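Local coordinates for protein (endonuclease) (Salmonella typhimurium, PDB 1BYS) that is an endonuclease of the PLD-like family, with a mixed beta sheet flanked by helices and two subunits in its assembly, at residues P3-G8 with V125-M130; D41-L46 with M74-N79; V59-G64 with F90-D95; K96-D101 with F110-A115; V103-G108 with P131-S136. All blocks are in the same frame, centred on the assembly; numbering follows the deposited sequence.

How the interactions relate
From the N terminus, strand 4-10 at one border of the sheet waits for strand 122-128, and interaction 1 closes a loop that encloses interactions 2, 3 and 4. Within it, helix 40-51 meets helix 68-79 in interaction 2. Interaction 3, joining the end of strand 55-61 to the loop before strand 97-100, crosses interaction 2 along the chain and touches it where Met74 packs on Ile60. Interaction 4 follows in series, bringing Lys96 to the turn after strand 104-108; it shares the tungstate ion with interaction 3. Interaction 5 crosses both interaction 4 and interaction 1, laying helix 131-146 against the sheet. Interactions 1, 3, 4 and 5 also reach the second subunit.

Interaction 1: P3-G8 with V125-M130; sequences PSVQVG and VVIWNM
Trp128 and Gln6 join their side chains across an antiparallel beta ladder that sets strand 4-10, outermost on this side of the sheet, against strand 122-128. The indole NE1 donates to Gln6 OE1 at 2.9 Å, in the carbonyl plane and on a lone pair. The bond is bent at the hydrogen (136°), the oxygen somewhat out of the indole plane. Amide and ring planes are 25° apart. Gln6 CG lies anti to its carbonyl carbon (chi1 -81°) and the chain then runs out extended. Glutamine suits the place, being long enough to meet a tryptophan two pairs along the ladder, on the same face. Val126 CG1 lies against one face of the indole, offset toward the rim.

The other face of the ladder is apolar. Val5 and Ile127 lie side by side, with Val5 CG2 4.0 Å from Ile127 CG1, and their branched side chains favour the extended backbone. Val5 also packs on Met130 of the second subunit. Reciprocal backbone bonds join Ser4 with Trp128 and Gln6 with Val126. Proline, which has no N-H to give, fits at the start: Pro3 CB rests 3.8 Å from Met130 CG, and Pro3 CA approaches Trp128 O at 3.2 Å.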
# COMPACT_ATOMS: atom_id res chain seq x y z
N PRO A 3 7.80 6.36 18.86
CA PRO A 3 7.30 5.87 17.57
C PRO A 3 8.25 4.82 17.00
O PRO A 3 9.47 4.93 17.17
CB PRO A 3 7.26 7.13 16.69
CG PRO A 3 7.55 8.28 17.61
CD PRO A 3 8.29 7.74 18.78
N SER A 4 7.70 3.81 16.34
CA SER A 4 8.53 2.78 15.72
C SER A 4 7.80 2.20 14.52
O SER A 4 6.60 2.45 14.33
CB SER A 4 8.86 1.67 16.74
OG SER A 4 7.75 0.85 17.01
N VAL A 5 8.52 1.46 13.69
CA VAL A 5 7.90 0.88 12.51
C VAL A 5 8.32 -0.56 12.26
O VAL A 5 9.51 -0.90 12.30
CB VAL A 5 8.23 1.69 11.21
CG1 VAL A 5 7.47 1.11 10.04
CG2 VAL A 5 7.89 3.16 11.39
N GLN A 6 7.34 -1.41 12.00
CA GLN A 6 7.62 -2.80 11.69
C GLN A 6 7.21 -3.01 10.24
O GLN A 6 6.34 -2.30 9.72
CB GLN A 6 6.78 -3.72 12.55
CG GLN A 6 7.33 -3.93 13.93
CD GLN A 6 6.52 -4.94 14.67
OE1 GLN A 6 5.50 -4.61 15.27
NE2 GLN A 6 6.94 -6.21 14.63
N VAL A 7 7.83 -3.98 9.58
CA VAL A 7 7.50 -4.27 8.19
C VAL A 7 7.42 -5.78 8.01
O VAL A 7 8.12 -6.55 8.69
CB VAL A 7 8.59 -3.72 7.21
CG1 VAL A 7 9.96 -4.33 7.56
CG2 VAL A 7 8.21 -4.04 5.76
N GLY A 8 6.55 -6.20 7.10
CA GLY A 8 6.40 -7.61 6.81
C GLY A 8 6.17 -7.78 5.32
O GLY A 8 5.70 -6.85 4.65
N VAL A 125 3.30 -2.41 6.52
CA VAL A 125 4.05 -1.74 7.56
C VAL A 125 3.10 -1.35 8.68
O VAL A 125 1.91 -1.13 8.46
CB VAL A 125 4.75 -0.44 7.05
CG1 VAL A 125 5.93 -0.81 6.18
CG2 VAL A 125 3.76 0.44 6.30
N VAL A 126 3.61 -1.32 9.89
CA VAL A 126 2.81 -0.89 11.01
C VAL A 126 3.62 0.20 11.66
O VAL A 126 4.72 -0.06 12.16
CB VAL A 126 2.53 -2.03 12.02
CG1 VAL A 126 1.80 -1.47 13.23
CG2 VAL A 126 1.67 -3.09 11.35
N ILE A 127 3.11 1.42 11.60
CA ILE A 127 3.75 2.58 12.20
C ILE A 127 3.13 2.76 13.58
O ILE A 127 2.01 3.29 13.72
CB ILE A 127 3.51 3.84 11.35
CG1 ILE A 127 4.17 3.69 9.97
CG2 ILE A 127 4.08 5.05 12.07
CD1 ILE A 127 3.38 4.30 8.81
N TRP A 128 3.85 2.33 14.61
CA TRP A 128 3.36 2.42 15.99
C TRP A 128 3.53 3.76 16.69
O TRP A 128 4.58 4.40 16.60
CB TRP A 128 4.04 1.38 16.88
CG TRP A 128 3.90 -0.00 16.41
CD1 TRP A 128 4.77 -0.69 15.62
CD2 TRP A 128 2.85 -0.92 16.76
NE1 TRP A 128 4.33 -1.99 15.45
CE2 TRP A 128 3.16 -2.15 16.14
CE3 TRP A 128 1.69 -0.81 17.52
CZ2 TRP A 128 2.33 -3.27 16.28
CZ3 TRP A 128 0.88 -1.92 17.65
CH2 TRP A 128 1.20 -3.13 17.04
N ASN A 129 2.49 4.18 17.40
CA ASN A 129 2.50 5.39 18.22
C ASN A 129 2.93 6.71 17.58
O ASN A 129 3.93 7.33 17.96
CB ASN A 129 3.33 5.13 19.49
CG ASN A 129 2.87 3.89 20.24
OD1 ASN A 129 3.57 2.89 20.28
ND2 ASN A 129 1.68 3.95 20.83
N MET A 130 2.13 7.14 16.61
CA MET A 130 2.34 8.41 15.93
C MET A 130 0.95 8.98 15.91
O MET A 130 0.27 8.94 14.87
CB MET A 130 2.85 8.21 14.51
CG MET A 130 4.30 7.74 14.42
SD MET A 130 5.11 8.36 12.94
CE MET A 130 6.41 7.18 12.76

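Interaction 2: D41-L46 with M74-N79; sequences DIMKAL and MNYIAN
Met43 fills the gap between two nearly parallel helices, 40-51 and 68-79, whose local axes run 10.1 Å apart at 6°. Its CB, which points toward the other helix, meets the edge of the Tyr76 ring, 3.5 Å from CD2 and close to the ring plane. CG stands anti to the carbonyl carbon, and a bend at chi2 (-52°) then brings the sulfur to Ile77. SD lies 3.8 Å from Ile77 CG1, the two side chains crossing at about a right angle. Beyond it CE leads away from helix 68-79. The unbranched, flexible methionine chain suits such a groove because it can bend. Ile77 CD1 goes on to touch Leu46 CB at 4.1 Å, while Tyr76 OH reaches to within 3.8 Å of Lys44 CA. No hydrogen bond joins the two segments. The helices stand before and after strand 55-61 in the chain, and both settle on it: Leu46 and Ile77 each pack against Ile58, while Ile42 and Ala45 turn to helix 14-25.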
# COMPACT_ATOMS: atom_id res chain seq x y z
N ASP A 41 -8.75 -15.54 8.05
CA ASP A 41 -8.00 -15.35 9.29
C ASP A 41 -8.02 -13.88 9.74
O ASP A 41 -7.93 -13.58 10.94
CB ASP A 41 -6.58 -15.90 9.16
CG ASP A 41 -6.55 -17.42 9.18
OD1 ASP A 41 -7.38 -18.02 9.91
OD2 ASP A 41 -5.72 -18.01 8.47
N ILE A 42 -8.16 -12.97 8.78
CA ILE A 42 -8.22 -11.55 9.11
C ILE A 42 -9.60 -11.29 9.76
O ILE A 42 -9.71 -10.59 10.77
CB ILE A 42 -8.11 -10.70 7.84
CG1 ILE A 42 -6.69 -10.80 7.27
CG2 ILE A 42 -8.53 -9.25 8.16
CD1 ILE A 42 -5.60 -10.48 8.24
N MET A 43 -10.64 -11.86 9.17
CA MET A 43 -11.98 -11.68 9.71
C MET A 43 -12.02 -12.23 11.14
O MET A 43 -12.54 -11.59 12.06
CB MET A 43 -13.00 -12.39 8.83
CG MET A 43 -12.95 -11.98 7.38
SD MET A 43 -13.03 -10.20 7.18
CE MET A 43 -12.17 -9.98 5.51
N LYS A 44 -11.45 -13.42 11.34
CA LYS A 44 -11.43 -14.05 12.66
C LYS A 44 -10.81 -13.13 13.69
O LYS A 44 -11.30 -13.01 14.82
CB LYS A 44 -10.63 -15.36 12.62
CG LYS A 44 -11.40 -16.53 12.06
CD LYS A 44 -10.61 -17.82 12.20
CE LYS A 44 -11.40 -19.03 11.74
NZ LYS A 44 -11.46 -19.13 10.25
N ALA A 45 -9.72 -12.47 13.31
CA ALA A 45 -9.02 -11.56 14.20
C ALA A 45 -9.83 -10.29 14.53
O ALA A 45 -9.84 -9.82 15.67
CB ALA A 45 -7.68 -11.18 13.60
N LEU A 46 -10.52 -9.74 13.54
CA LEU A 46 -11.31 -8.54 13.77
C LEU A 46 -12.45 -8.81 14.79
O LEU A 46 -12.67 -8.02 15.72
CB LEU A 46 -11.90 -8.04 12.45
CG LEU A 46 -10.85 -7.50 11.47
CD1 LEU A 46 -11.40 -7.46 10.05
CD2 LEU A 46 -10.41 -6.10 11.92
N MET A 74 -18.13 -10.44 4.64
CA MET A 74 -19.00 -9.33 5.02
C MET A 74 -20.15 -9.78 5.96
O MET A 74 -20.51 -9.07 6.90
CB MET A 74 -19.58 -8.68 3.77
CG MET A 74 -18.52 -8.07 2.87
SD MET A 74 -19.14 -7.73 1.21
CE MET A 74 -20.20 -6.36 1.49
N ASN A 75 -20.73 -10.94 5.68
CA ASN A 75 -21.80 -11.47 6.52
C ASN A 75 -21.26 -11.83 7.92
O ASN A 75 -21.85 -11.50 8.95
CB ASN A 75 -22.40 -12.72 5.87
CG ASN A 75 -23.39 -12.40 4.78
OD1 ASN A 75 -23.67 -13.23 3.93
ND2 ASN A 75 -23.95 -11.19 4.80
N TYR A 76 -20.12 -12.52 7.94
CA TYR A 76 -19.49 -12.92 9.18
C TYR A 76 -19.21 -11.72 10.08
O TYR A 76 -19.46 -11.74 11.29
CB TYR A 76 -18.18 -13.64 8.86
CG TYR A 76 -17.33 -13.97 10.06
CD1 TYR A 76 -17.88 -14.62 11.16
CD2 TYR A 76 -15.97 -13.67 10.09
CE1 TYR A 76 -17.09 -14.95 12.27
CE2 TYR A 76 -15.18 -14.00 11.20
CZ TYR A 76 -15.75 -14.64 12.29
OH TYR A 76 -14.99 -14.98 13.40
N ILE A 77 -18.67 -10.67 9.47
CA ILE A 77 -18.34 -9.44 10.18
C ILE A 77 -19.60 -8.75 10.69
O ILE A 77 -19.70 -8.37 11.87
CB ILE A 77 -17.53 -8.48 9.27
CG1 ILE A 77 -16.13 -9.04 9.04
CG2 ILE A 77 -17.48 -7.09 9.87
CD1 ILE A 77 -15.19 -8.94 10.25
N ALA A 78 -20.58 -8.58 9.81
CA ALA A 78 -21.83 -7.93 10.18
C ALA A 78 -22.54 -8.75 11.28
O ALA A 78 -23.06 -8.19 12.25
CB ALA A 78 -22.73 -7.81 8.93
N ASN A 79 -22.54 -10.07 11.12
CA ASN A 79 -23.16 -10.99 12.07
C ASN A 79 -22.55 -10.80 13.46
O ASN A 79 -23.18 -11.10 14.48
CB ASN A 79 -22.95 -12.44 11.62
CG ASN A 79 -23.96 -12.90 10.55
OD1 ASN A 79 -24.95 -12.23 10.27
ND2 ASN A 79 -23.69 -14.04 9.94

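Interaction 3: V59-G64 with F90-D95; sequences VIDERG and FPIQHD. With WO4 (tungstate(VI)ion), chain B.
Asp61 takes the backbone N-H of Gln93 on OD1, the firm point where the end of strand 55-61 meets the loop leading to strand 97-100. The bond is 2.9 Å and almost straight, 173° at the hydrogen, and it comes from above the carboxylate plane, 45° out of it. OD2 accepts Gly64 N at 2.7 Å, an Asx motif that bends the chain after the strand; a glycine here spares the crowding a CB would meet against that same oxygen. Packing is also close at Val59, where CG1 lies 3.4 Å from Gln93 NE2. That amide nitrogen gives its hydrogen bond to Asp87.

The outer side is looser. A water bridges Asp61 OD2 and Pro91 O, donating to both. It also lies over one face of the Arg63 guanidinium, 3.4 Å above the plane and offset toward the rim. Arg63 NH1 comes near Pro91 O but at too poor an angle for a hydrogen bond.

With two backbone N-H groups and a water directed at it, the buried carboxylate of Asp61 is probably stabilised in its charged form. Together with backbone bonds to the second subunit, the grip on Gln93 probably helps to position the chain before His94, whose NE2 hydrogen-bonds tungstate.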
# COMPACT_ATOMS: atom_id res chain seq x y z
N VAL A 59 -14.90 0.17 6.54
CA VAL A 59 -15.47 0.69 5.29
C VAL A 59 -14.70 0.01 4.17
O VAL A 59 -13.48 0.13 4.09
CB VAL A 59 -15.25 2.20 5.08
CG1 VAL A 59 -16.18 2.67 3.96
CG2 VAL A 59 -15.49 2.95 6.34
N ILE A 60 -15.40 -0.70 3.30
CA ILE A 60 -14.73 -1.40 2.22
C ILE A 60 -15.24 -0.96 0.85
O ILE A 60 -16.30 -0.34 0.74
CB ILE A 60 -14.89 -2.93 2.38
CG1 ILE A 60 -16.31 -3.35 2.00
CG2 ILE A 60 -14.61 -3.32 3.82
CD1 ILE A 60 -16.59 -4.84 2.22
N ASP A 61 -14.48 -1.27 -0.18
CA ASP A 61 -14.88 -0.92 -1.53
C ASP A 61 -16.11 -1.74 -1.90
O ASP A 61 -16.14 -2.95 -1.71
CB ASP A 61 -13.76 -1.22 -2.53
CG ASP A 61 -14.14 -0.83 -3.94
OD1 ASP A 61 -14.29 0.38 -4.22
OD2 ASP A 61 -14.32 -1.74 -4.77
N GLU A 62 -17.11 -1.09 -2.46
CA GLU A 62 -18.33 -1.80 -2.82
C GLU A 62 -18.20 -2.67 -4.07
O GLU A 62 -18.42 -3.89 -4.02
CB GLU A 62 -19.45 -0.79 -3.02
CG GLU A 62 -20.80 -1.41 -2.91
CD GLU A 62 -21.74 -0.88 -3.95
OE1 GLU A 62 -21.57 -1.22 -5.14
OE2 GLU A 62 -22.64 -0.11 -3.57
N ARG A 63 -17.83 -2.05 -5.19
CA ARG A 63 -17.71 -2.78 -6.46
C ARG A 63 -16.77 -3.99 -6.47
O ARG A 63 -17.02 -4.97 -7.16
CB ARG A 63 -17.32 -1.81 -7.57
CG ARG A 63 -18.37 -0.75 -7.87
CD ARG A 63 -18.19 -0.23 -9.28
NE ARG A 63 -17.25 -1.06 -10.02
CZ ARG A 63 -16.04 -0.68 -10.39
NH1 ARG A 63 -15.60 0.54 -10.10
NH2 ARG A 63 -15.25 -1.53 -11.05
N GLY A 64 -15.68 -3.92 -5.71
CA GLY A 64 -14.75 -5.04 -5.68
C GLY A 64 -15.09 -6.07 -4.61
O GLY A 64 -14.30 -6.98 -4.33
N PHE A 90 -16.02 6.07 -5.15
CA PHE A 90 -14.73 6.17 -5.84
C PHE A 90 -14.64 4.98 -6.80
O PHE A 90 -15.04 3.87 -6.45
CB PHE A 90 -13.55 6.11 -4.85
CG PHE A 90 -13.61 7.17 -3.77
CD1 PHE A 90 -14.30 6.92 -2.58
CD2 PHE A 90 -13.01 8.41 -3.96
CE1 PHE A 90 -14.40 7.90 -1.60
CE2 PHE A 90 -13.10 9.40 -2.98
CZ PHE A 90 -13.80 9.15 -1.80
N PRO A 91 -14.14 5.19 -8.02
CA PRO A 91 -14.06 4.03 -8.92
C PRO A 91 -13.52 2.84 -8.15
O PRO A 91 -13.88 1.69 -8.39
CB PRO A 91 -13.13 4.51 -10.03
CG PRO A 91 -13.40 5.99 -10.09
CD PRO A 91 -13.64 6.42 -8.66
N ILE A 92 -12.61 3.15 -7.23
CA ILE A 92 -12.02 2.15 -6.35
C ILE A 92 -11.56 2.77 -5.03
O ILE A 92 -10.68 3.66 -5.01
CB ILE A 92 -10.76 1.44 -6.93
CG1 ILE A 92 -11.02 0.90 -8.34
CG2 ILE A 92 -10.38 0.28 -6.01
CD1 ILE A 92 -9.83 0.17 -8.88
N GLN A 93 -12.17 2.35 -3.92
CA GLN A 93 -11.71 2.81 -2.62
C GLN A 93 -10.58 1.79 -2.50
O GLN A 93 -10.80 0.64 -2.09
CB GLN A 93 -12.74 2.59 -1.52
CG GLN A 93 -12.31 3.28 -0.22
CD GLN A 93 -13.03 2.75 1.02
OE1 GLN A 93 -12.59 1.81 1.67
NE2 GLN A 93 -14.15 3.37 1.36
N HIS A 94 -9.37 2.23 -2.87
CA HIS A 94 -8.19 1.38 -2.93
C HIS A 94 -7.29 1.17 -1.69
O HIS A 94 -6.42 0.31 -1.72
CB HIS A 94 -7.34 1.87 -4.10
CG HIS A 94 -6.42 0.84 -4.66
ND1 HIS A 94 -5.06 0.83 -4.41
CD2 HIS A 94 -6.66 -0.24 -5.43
CE1 HIS A 94 -4.50 -0.20 -5.01
NE2 HIS A 94 -5.45 -0.87 -5.64
N ASP A 95 -7.49 1.95 -0.64
CA ASP A 95 -6.70 1.82 0.60
C ASP A 95 -6.76 0.44 1.28
O ASP A 95 -7.80 -0.22 1.24
CB ASP A 95 -7.17 2.85 1.65
CG ASP A 95 -7.34 4.25 1.07
OD1 ASP A 95 -8.42 4.56 0.50
OD2 ASP A 95 -6.39 5.05 1.20
W WO4 B . -4.49 -3.50 -6.54
O1 WO4 B . -4.73 -3.70 -5.12
O2 WO4 B . -5.71 -2.87 -7.20
O HOH W 1 -13.87 -0.96 -7.51

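Interaction 4: K96-D101 with F110-A115; sequences KVIIVD and FNFTKA. With WO4 (tungstate(VI)ion), chain B.
Lys96 lays its CB against the carbonyl oxygen of Phe110, 3.1 Å away, and runs its chain past the side chain of Asn111 to the tungstate ion. NZ makes a weak hydrogen bond to tungstate O1 at 3.3 Å. A bend at chi2 (98°) and another at chi4 bring the amine round, and His94 O accepts a hydrogen bond from it. Lysine suits the place, since its long arm carries an amine from a buried backbone to the bound ion. His94, Lys96 and Asp101 have the spacing of the HKD signature of PLD-like proteins, and Gly108 and Asn111 fit its continuation.

Behind this polar end stands Phe112. Its CE2 is 3.8 Å from Lys96 CA, its CZ 3.9 Å from Ile98 CG1, and the Val97 N lies at the ring edge. Phe110 O is above one face, offset toward the rim. Phe112 is the centre of an inverse gamma turn, and chi1 (-49°) puts CG beside the backbone N, with the ring toward Lys96 and Ile98. Thr113 then N-caps helix 114-118 through OG1 to the backbone N of Ala116.

Further out, Asp101 accepts hydrogen bonds from the backbone N atoms of Lys27, Thr28 and Ser29, tying the far end of strand 97-100 down. Ile98 and Phe112 pack together on strand 29-34, Phe110 on helix 14-25, and Ile99, on the other face of the sheet from Ile98, packs against helix 131-146.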
# COMPACT_ATOMS: atom_id res chain seq x y z
N LYS A 96 -5.64 0.02 1.86
CA LYS A 96 -5.54 -1.23 2.61
C LYS A 96 -4.95 -0.71 3.90
O LYS A 96 -3.73 -0.75 4.11
CB LYS A 96 -4.57 -2.21 1.96
CG LYS A 96 -4.88 -2.54 0.53
CD LYS A 96 -4.00 -1.67 -0.40
CE LYS A 96 -4.05 -2.19 -1.82
NZ LYS A 96 -5.43 -2.02 -2.39
N VAL A 97 -5.82 -0.23 4.77
CA VAL A 97 -5.39 0.41 6.00
C VAL A 97 -6.11 -0.01 7.27
O VAL A 97 -7.32 -0.24 7.26
CB VAL A 97 -5.61 1.93 5.86
CG1 VAL A 97 -5.49 2.62 7.22
CG2 VAL A 97 -4.66 2.51 4.85
N ILE A 98 -5.36 -0.11 8.37
CA ILE A 98 -5.96 -0.44 9.66
C ILE A 98 -5.44 0.55 10.69
O ILE A 98 -4.25 0.53 11.00
CB ILE A 98 -5.58 -1.83 10.17
CG1 ILE A 98 -5.86 -2.89 9.11
CG2 ILE A 98 -6.40 -2.14 11.42
CD1 ILE A 98 -5.76 -4.32 9.63
N ILE A 99 -6.30 1.41 11.22
CA ILE A 99 -5.86 2.37 12.23
C ILE A 99 -6.21 1.80 13.61
O ILE A 99 -7.38 1.58 13.93
CB ILE A 99 -6.54 3.75 12.07
CG1 ILE A 99 -6.35 4.26 10.65
CG2 ILE A 99 -5.95 4.74 13.06
CD1 ILE A 99 -7.43 5.21 10.19
N VAL A 100 -5.18 1.57 14.42
CA VAL A 100 -5.35 0.97 15.73
C VAL A 100 -5.19 1.92 16.93
O VAL A 100 -4.17 2.62 17.07
CB VAL A 100 -4.37 -0.21 15.87
CG1 VAL A 100 -4.45 -0.85 17.25
CG2 VAL A 100 -4.65 -1.22 14.76
N ASP A 101 -6.22 1.95 17.77
CA ASP A 101 -6.23 2.75 19.00
C ASP A 101 -5.88 4.21 18.77
O ASP A 101 -5.29 4.87 19.64
CB ASP A 101 -5.28 2.11 20.03
CG ASP A 101 -5.75 0.72 20.47
OD1 ASP A 101 -6.94 0.41 20.29
OD2 ASP A 101 -4.94 -0.07 20.99
N PHE A 110 -0.50 -4.67 0.74
CA PHE A 110 -1.24 -5.83 1.23
C PHE A 110 -2.77 -5.75 1.32
O PHE A 110 -3.31 -5.07 2.19
CB PHE A 110 -0.65 -6.19 2.60
CG PHE A 110 -1.17 -7.49 3.20
CD1 PHE A 110 -2.29 -7.49 4.00
CD2 PHE A 110 -0.47 -8.66 3.04
CE1 PHE A 110 -2.70 -8.65 4.66
CE2 PHE A 110 -0.86 -9.84 3.68
CZ PHE A 110 -1.98 -9.83 4.50
N ASN A 111 -3.47 -6.42 0.41
CA ASN A 111 -4.93 -6.44 0.48
C ASN A 111 -5.27 -7.56 1.49
O ASN A 111 -4.47 -8.48 1.71
CB ASN A 111 -5.58 -6.82 -0.86
CG ASN A 111 -5.72 -5.64 -1.81
OD1 ASN A 111 -5.12 -5.63 -2.86
ND2 ASN A 111 -6.53 -4.66 -1.44
N PHE A 112 -6.46 -7.50 2.08
CA PHE A 112 -6.85 -8.50 3.06
C PHE A 112 -7.50 -9.70 2.40
O PHE A 112 -8.70 -9.99 2.56
CB PHE A 112 -7.74 -7.84 4.12
CG PHE A 112 -7.14 -6.56 4.65
CD1 PHE A 112 -6.05 -6.60 5.52
CD2 PHE A 112 -7.58 -5.32 4.20
CE1 PHE A 112 -5.40 -5.42 5.93
CE2 PHE A 112 -6.94 -4.13 4.60
CZ PHE A 112 -5.84 -4.19 5.46
N THR A 113 -6.67 -10.42 1.65
CA THR A 113 -7.07 -11.61 0.91
C THR A 113 -6.02 -12.72 1.05
O THR A 113 -4.87 -12.46 1.40
CB THR A 113 -7.20 -11.32 -0.61
OG1 THR A 113 -5.88 -11.13 -1.15
CG2 THR A 113 -8.06 -10.08 -0.87
N LYS A 114 -6.40 -13.96 0.75
CA LYS A 114 -5.45 -15.06 0.83
C LYS A 114 -4.33 -14.91 -0.23
O LYS A 114 -3.19 -15.30 0.00
CB LYS A 114 -6.19 -16.40 0.64
CG LYS A 114 -7.26 -16.67 1.72
CD LYS A 114 -6.85 -16.13 3.10
CE LYS A 114 -6.95 -17.21 4.21
NZ LYS A 114 -7.07 -16.67 5.61
N ALA A 115 -4.67 -14.32 -1.38
CA ALA A 115 -3.69 -14.10 -2.44
C ALA A 115 -2.59 -13.15 -1.94
O ALA A 115 -1.40 -13.34 -2.24
CB ALA A 115 -4.37 -13.52 -3.69
W WO4 B . -4.49 -3.50 -6.54
O1 WO4 B . -4.73 -3.70 -5.12
O2 WO4 B . -5.71 -2.87 -7.20

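Interaction 5: V103-G108 with P131-S136; sequences VTVETG and PKLAES
The flat peptide group between Val103 and Thr104 carries the methyl of Ala134 on one face: Ala134 CB stands 3.7 Å from Val103 C and 3.8 Å from Thr104 N. At the edge of the same peptide, Val103 O lies 2.7 Å from Met130 N, a probable hydrogen bond. Pro131 reaches Val103 with its CG, 3.9 Å from Val103 CG1, the two side chains passing at a slant. Proline fits the first turn of a helix, where an N-H has no carbonyl within the helix to bond. Alanine is small enough for the helix to come down on the backbone itself.

This is helix-on-sheet packing, helix 131-146 crossing strand 104-108 at 59° with 7.5 Å between the local axes. The strand begins with a classic beta bulge, in which Val103 and Thr104 both face Val100.

One residue on, Val105 points at the helix. Its CG1 lies anti to the backbone N (chi1 -180°), which turns CG2 onto Ala134, 3.5 Å from CA. The same methyl is 4.4 Å from Leu133 CD2. Thr104 faces away from the helix, toward Val126 and Trp128, and its OG1 is hydrogen-bonded to Asn129 N. Leu133 continues to Val7 of the second subunit, and Ser136 OG is hydrogen-bonded to Tyr9 OH of that subunit.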
# COMPACT_ATOMS: atom_id res chain seq x y z
N VAL A 103 -3.56 5.71 17.38
CA VAL A 103 -2.16 6.14 17.46
C VAL A 103 -1.26 5.27 16.59
O VAL A 103 -0.08 5.56 16.46
CB VAL A 103 -1.60 6.08 18.91
CG1 VAL A 103 -2.35 7.07 19.80
CG2 VAL A 103 -1.73 4.66 19.45
N THR A 104 -1.83 4.22 16.01
CA THR A 104 -1.05 3.31 15.18
C THR A 104 -1.71 3.06 13.83
O THR A 104 -2.93 2.96 13.73
CB THR A 104 -0.84 1.96 15.91
OG1 THR A 104 -0.06 2.18 17.09
CG2 THR A 104 -0.10 0.97 15.02
N VAL A 105 -0.89 2.98 12.79
CA VAL A 105 -1.40 2.79 11.43
C VAL A 105 -0.73 1.67 10.65
O VAL A 105 0.51 1.63 10.49
CB VAL A 105 -1.24 4.12 10.59
CG1 VAL A 105 -1.79 3.91 9.15
CG2 VAL A 105 -1.94 5.28 11.29
N GLU A 106 -1.54 0.74 10.17
CA GLU A 106 -1.02 -0.34 9.34
C GLU A 106 -1.40 0.10 7.93
O GLU A 106 -2.50 0.61 7.69
CB GLU A 106 -1.70 -1.68 9.67
CG GLU A 106 -1.20 -2.89 8.86
CD GLU A 106 -1.84 -2.97 7.48
OE1 GLU A 106 -2.99 -2.52 7.31
OE2 GLU A 106 -1.18 -3.50 6.55
N THR A 107 -0.47 -0.03 7.00
CA THR A 107 -0.76 0.30 5.61
C THR A 107 0.22 -0.43 4.71
O THR A 107 1.06 -1.18 5.19
CB THR A 107 -0.72 1.82 5.32
OG1 THR A 107 -1.25 2.05 4.00
CG2 THR A 107 0.71 2.39 5.44
N GLY A 108 0.11 -0.25 3.40
CA GLY A 108 0.99 -0.96 2.50
C GLY A 108 0.22 -1.43 1.27
O GLY A 108 -0.89 -0.98 1.02
N PRO A 131 0.48 9.50 17.05
CA PRO A 131 -0.86 10.08 17.18
C PRO A 131 -1.22 11.01 16.03
O PRO A 131 -2.29 10.89 15.45
CB PRO A 131 -0.82 10.79 18.53
CG PRO A 131 0.20 10.00 19.33
CD PRO A 131 1.24 9.57 18.32
N LYS A 132 -0.32 11.92 15.69
CA LYS A 132 -0.58 12.86 14.60
C LYS A 132 -0.84 12.15 13.26
O LYS A 132 -1.73 12.54 12.50
CB LYS A 132 0.61 13.82 14.46
CG LYS A 132 1.05 14.46 15.77
CD LYS A 132 1.64 13.43 16.75
CE LYS A 132 2.94 12.80 16.22
NZ LYS A 132 2.73 11.75 15.21
N LEU A 133 -0.05 11.12 12.97
CA LEU A 133 -0.22 10.37 11.72
C LEU A 133 -1.55 9.62 11.71
O LEU A 133 -2.29 9.65 10.71
CB LEU A 133 0.94 9.38 11.53
CG LEU A 133 0.85 8.53 10.25
CD1 LEU A 133 1.13 9.40 9.02
CD2 LEU A 133 1.83 7.36 10.34
N ALA A 134 -1.88 8.94 12.81
CA ALA A 134 -3.13 8.18 12.90
C ALA A 134 -4.40 9.06 12.88
O ALA A 134 -5.43 8.64 12.35
CB ALA A 134 -3.11 7.30 14.14
N GLU A 135 -4.33 10.27 13.43
CA GLU A 135 -5.48 11.17 13.42
C GLU A 135 -5.71 11.67 11.98
O GLU A 135 -6.84 11.85 11.54
CB GLU A 135 -5.26 12.34 14.37
CG GLU A 135 -6.50 13.24 14.56
CD GLU A 135 -7.85 12.48 14.61
OE1 GLU A 135 -8.40 12.17 13.52
OE2 GLU A 135 -8.35 12.22 15.73
N SER A 136 -4.63 11.88 11.24
CA SER A 136 -4.76 12.29 9.86
C SER A 136 -5.40 11.14 9.07
O SER A 136 -6.30 11.34 8.25
CB SER A 136 -3.37 12.61 9.29
OG SER A 136 -3.39 12.58 7.87